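Local coordinates for protein transcriptional regulator, MerR family (Bacillus thuringiensis serovar konkukian, PDB 3GPV) that probably binds DNA as a dimeric transcription factor of the MerR family, pairing a winged helix-turn-helix domain with a long coiled-coil helix, at residues R53-N56 against E57-K61; K101-E104 against A105-Q109. One frame throughout, in Å; residues are numbered along the deposited sequence.

Contact 1 of 2, residues R53-N56 against E57-K61; sequences RIFN and EEALK
N56 OD1 accepts the backbone N-H of A59, with 2.7 Å from OD1 to A59 N, the shorter of the two bonds that N56 accepts from the first turn of helix 57-70. The donor lies almost straight out from the side-chain carbonyl, with a C=O...N angle of 170°. N56 holds CG between its own backbone N and carbonyl carbon (chi1 49°), which turns OD1 to the N-terminal end of the helix. N56 is thus the N-cap, satisfying an N-H that has no earlier helical carbonyl to meet. Its main-chain carbonyl opens the helical ladder by accepting L60 N at 3.1 Å from N56 O. In the winged helix-turn-helix domain of MerR proteins this is the step from the wing hairpin into the next helix. Next to the cap, F55 turns its side chain to the helix, CD1 lying 3.6 Å from A59 CB. L60 crosses F55 at about a right angle, its CD2 branch 3.7 Å from F55 CB. F42 meets the F55 ring edge-to-face, while I19 and V22 of helix 19-25 add to the apolar cluster. On the outer surface, E57 OE1 and K61 NZ form a long salt bridge of 3.7 Å.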
# COMPACT_ATOMS: atom_id res chain seq x y z
N ARG B 53 -20.65 10.11 -20.83
CA ARG B 53 -20.66 10.25 -19.38
C ARG B 53 -19.46 11.11 -18.99
O ARG B 53 -18.32 10.80 -19.31
CB ARG B 53 -20.64 8.88 -18.72
CG ARG B 53 -21.91 8.11 -19.06
CD ARG B 53 -21.93 6.68 -18.55
NE ARG B 53 -22.05 6.60 -17.10
CZ ARG B 53 -21.08 6.18 -16.30
NH1 ARG B 53 -19.91 5.81 -16.81
NH2 ARG B 53 -21.27 6.12 -14.99
N ILE B 54 -19.75 12.21 -18.31
CA ILE B 54 -18.73 13.16 -17.92
C ILE B 54 -18.76 13.53 -16.45
O ILE B 54 -19.70 13.19 -15.73
CB ILE B 54 -18.87 14.47 -18.73
CG1 ILE B 54 -20.20 15.15 -18.40
CG2 ILE B 54 -18.79 14.18 -20.22
CD1 ILE B 54 -21.44 14.39 -18.84
N PHE B 55 -17.73 14.24 -16.02
CA PHE B 55 -17.58 14.68 -14.64
C PHE B 55 -17.89 16.16 -14.44
O PHE B 55 -17.27 17.01 -15.08
CB PHE B 55 -16.14 14.45 -14.16
CG PHE B 55 -15.77 13.01 -13.97
CD1 PHE B 55 -15.74 12.45 -12.69
CD2 PHE B 55 -15.45 12.21 -15.06
CE1 PHE B 55 -15.39 11.11 -12.51
CE2 PHE B 55 -15.11 10.87 -14.89
CZ PHE B 55 -15.08 10.32 -13.61
N ASN B 56 -18.84 16.47 -13.56
CA ASN B 56 -19.11 17.86 -13.23
C ASN B 56 -18.28 18.09 -11.96
O ASN B 56 -17.61 17.18 -11.48
CB ASN B 56 -20.59 18.13 -12.95
CG ASN B 56 -21.20 17.13 -12.00
OD1 ASN B 56 -20.50 16.50 -11.20
ND2 ASN B 56 -22.53 16.98 -12.06
N GLU B 57 -18.33 19.29 -11.41
CA GLU B 57 -17.56 19.61 -10.22
C GLU B 57 -17.82 18.68 -9.04
O GLU B 57 -16.90 18.32 -8.31
CB GLU B 57 -17.83 21.06 -9.80
CG GLU B 57 -16.78 21.64 -8.86
CD GLU B 57 -17.07 23.08 -8.48
OE1 GLU B 57 -18.08 23.33 -7.78
OE2 GLU B 57 -16.29 23.97 -8.89
N GLU B 58 -19.06 18.28 -8.84
CA GLU B 58 -19.37 17.39 -7.74
C GLU B 58 -18.83 15.98 -7.99
O GLU B 58 -18.39 15.30 -7.06
CB GLU B 58 -20.88 17.34 -7.48
CG GLU B 58 -21.25 16.44 -6.31
CD GLU B 58 -22.42 16.96 -5.50
OE1 GLU B 58 -23.56 16.90 -5.99
OE2 GLU B 58 -22.18 17.45 -4.37
N ALA B 59 -18.87 15.55 -9.24
CA ALA B 59 -18.38 14.22 -9.60
C ALA B 59 -16.90 14.13 -9.28
O ALA B 59 -16.42 13.09 -8.84
CB ALA B 59 -18.62 13.95 -11.09
N LEU B 60 -16.17 15.21 -9.50
CA LEU B 60 -14.74 15.23 -9.23
C LEU B 60 -14.44 15.16 -7.73
O LEU B 60 -13.48 14.50 -7.31
CB LEU B 60 -14.10 16.49 -9.82
CG LEU B 60 -14.09 16.56 -11.35
CD1 LEU B 60 -13.47 17.87 -11.80
CD2 LEU B 60 -13.32 15.39 -11.91
N LYS B 61 -15.25 15.85 -6.92
CA LYS B 61 -15.06 15.83 -5.47
C LYS B 61 -15.20 14.38 -5.01
O LYS B 61 -14.41 13.90 -4.20
CB LYS B 61 -16.10 16.72 -4.78
CG LYS B 61 -15.90 18.20 -5.07
CD LYS B 61 -17.07 19.05 -4.59
CE LYS B 61 -16.86 20.53 -4.89
NZ LYS B 61 -18.09 21.34 -4.67

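Contact 2 of 2, residues K101-E104 against A105-Q109; sequences KQQE and ANVLQ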
# COMPACT_ATOMS: atom_id res chain seq x y z
N LYS B 101 -14.66 7.56 10.27
CA LYS B 101 -13.98 7.51 11.55
C LYS B 101 -13.13 6.25 11.63
O LYS B 101 -12.01 6.29 12.13
CB LYS B 101 -14.98 7.60 12.71
CG LYS B 101 -15.58 9.00 12.86
CD LYS B 101 -16.53 9.10 14.04
CE LYS B 101 -15.78 8.98 15.36
NZ LYS B 101 -16.69 9.07 16.54
N GLN B 102 -13.64 5.14 11.12
CA GLN B 102 -12.85 3.92 11.16
C GLN B 102 -11.64 4.06 10.23
O GLN B 102 -10.52 3.66 10.57
CB GLN B 102 -13.70 2.72 10.73
CG GLN B 102 -14.92 2.51 11.61
CD GLN B 102 -15.73 1.29 11.21
OE1 GLN B 102 -16.08 1.12 10.04
NE2 GLN B 102 -16.05 0.43 12.18
N GLN B 103 -11.86 4.64 9.06
CA GLN B 103 -10.75 4.82 8.12
C GLN B 103 -9.68 5.72 8.72
O GLN B 103 -8.49 5.47 8.56
CB GLN B 103 -11.26 5.41 6.80
CG GLN B 103 -10.20 5.44 5.70
CD GLN B 103 -9.62 4.07 5.38
OE1 GLN B 103 -10.11 3.05 5.83
NE2 GLN B 103 -8.58 4.05 4.57
N GLU B 104 -10.10 6.77 9.41
CA GLU B 104 -9.15 7.67 10.04
C GLU B 104 -8.29 6.83 10.98
O GLU B 104 -7.06 6.89 10.95
CB GLU B 104 -9.89 8.76 10.82
CG GLU B 104 -9.03 9.49 11.85
CD GLU B 104 -9.83 10.43 12.71
OE1 GLU B 104 -11.00 10.09 13.04
OE2 GLU B 104 -9.28 11.51 13.06
N ALA B 105 -8.94 6.02 11.81
CA ALA B 105 -8.22 5.17 12.74
C ALA B 105 -7.23 4.29 11.94
O ALA B 105 -6.06 4.16 12.29
CB ALA B 105 -9.22 4.30 13.55
N ASN B 106 -7.71 3.70 10.84
CA ASN B 106 -6.85 2.87 10.01
C ASN B 106 -5.67 3.66 9.41
O ASN B 106 -4.53 3.19 9.36
CB ASN B 106 -7.65 2.25 8.87
CG ASN B 106 -8.52 1.09 9.33
OD1 ASN B 106 -8.11 0.31 10.17
ND2 ASN B 106 -9.71 0.97 8.75
N VAL B 107 -5.94 4.87 8.96
CA VAL B 107 -4.87 5.66 8.37
C VAL B 107 -3.85 6.06 9.44
O VAL B 107 -2.66 6.08 9.17
CB VAL B 107 -5.43 6.89 7.63
CG1 VAL B 107 -4.28 7.70 7.04
CG2 VAL B 107 -6.33 6.43 6.50
N LEU B 108 -4.30 6.35 10.65
CA LEU B 108 -3.36 6.69 11.71
C LEU B 108 -2.41 5.51 11.94
O LEU B 108 -1.20 5.67 12.10
CB LEU B 108 -4.08 7.00 13.02
CG LEU B 108 -4.51 8.42 13.44
CD1 LEU B 108 -3.74 9.48 12.67
CD2 LEU B 108 -5.99 8.57 13.25
N GLN B 109 -2.98 4.30 11.97
CA GLN B 109 -2.16 3.10 12.17
C GLN B 109 -1.19 2.93 11.01
O GLN B 109 -0.02 2.55 11.19
CB GLN B 109 -3.04 1.85 12.27
CG GLN B 109 -2.24 0.59 12.60
CD GLN B 109 -1.59 0.68 13.98
OE1 GLN B 109 -2.26 0.91 14.97
NE2 GLN B 109 -0.27 0.51 14.04
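The two segments are successive turns of one helix, 93-128, and four i to i+4 backbone bonds run between them in an unbroken ladder. A105 N gives to K101 O, N106 N to Q102 O at 2.8 Å, and L108 N to E104 O. V107 N completes the set on Q103 O. The donors do not all approach alike: A105 N sits 28° off the carbonyl plane of K101, whereas N106 N lies in that of Q102.

The side chains pair at i+4 and, for Q103 and N106, at i+3. E104, extended beyond CG, runs alongside L108 and points the same way, its CG 3.5 Å from L108 CD2; the aliphatic part of the glutamate therefore packs against leucine while the carboxylate leads away from it, to its partner in the second subunit. The same methyl, L108 CD2, also comes tightly up to E104 O, at 3.0 Å. Q103 bends at its second torsion (chi2 58°), which folds the amide forward along the helix and brings NE2 to 3.8 Å from V107 CG2. N106 crosses Q103 at about a right angle, with the two amide planes 69° apart and Q103 OE1 3.6 Å from N106 ND2.

Partners outside the helix hold the polar ends of Q103 and E104. Q103 NE2 is hydrogen-bonded to T72 OG1, in the loop between helices 57-70 and 76-88, and V107 also touches T72. E104 OE2 accepts from Q122 NE2 of the second subunit; T114 and L118 of that subunit pack on V107 and L108 respectively, consistent with the coiled-coil dimerisation helix of MerR regulators.

From the N terminus, the chain passes through strand 17-18, helices 19-25 and 30-38 and strand 46-47 before it reaches contact 1, a local turn that carries strand 53-55 straight into helix 57-70. After helix 76-88 the chain enters helix 93-128, where contact 2 is simply one turn following another. Neither contact closes a long loop; they follow in series, without nesting or crossing, and lie on opposite sides of the chain's centre, with centres about 27 Å apart and nearest atoms about 14 Å. Contact 1 belongs to the probable DNA-binding domain and contact 2 to the dimer helix. Helix 57-70 and the T72 loop after it bridge the two.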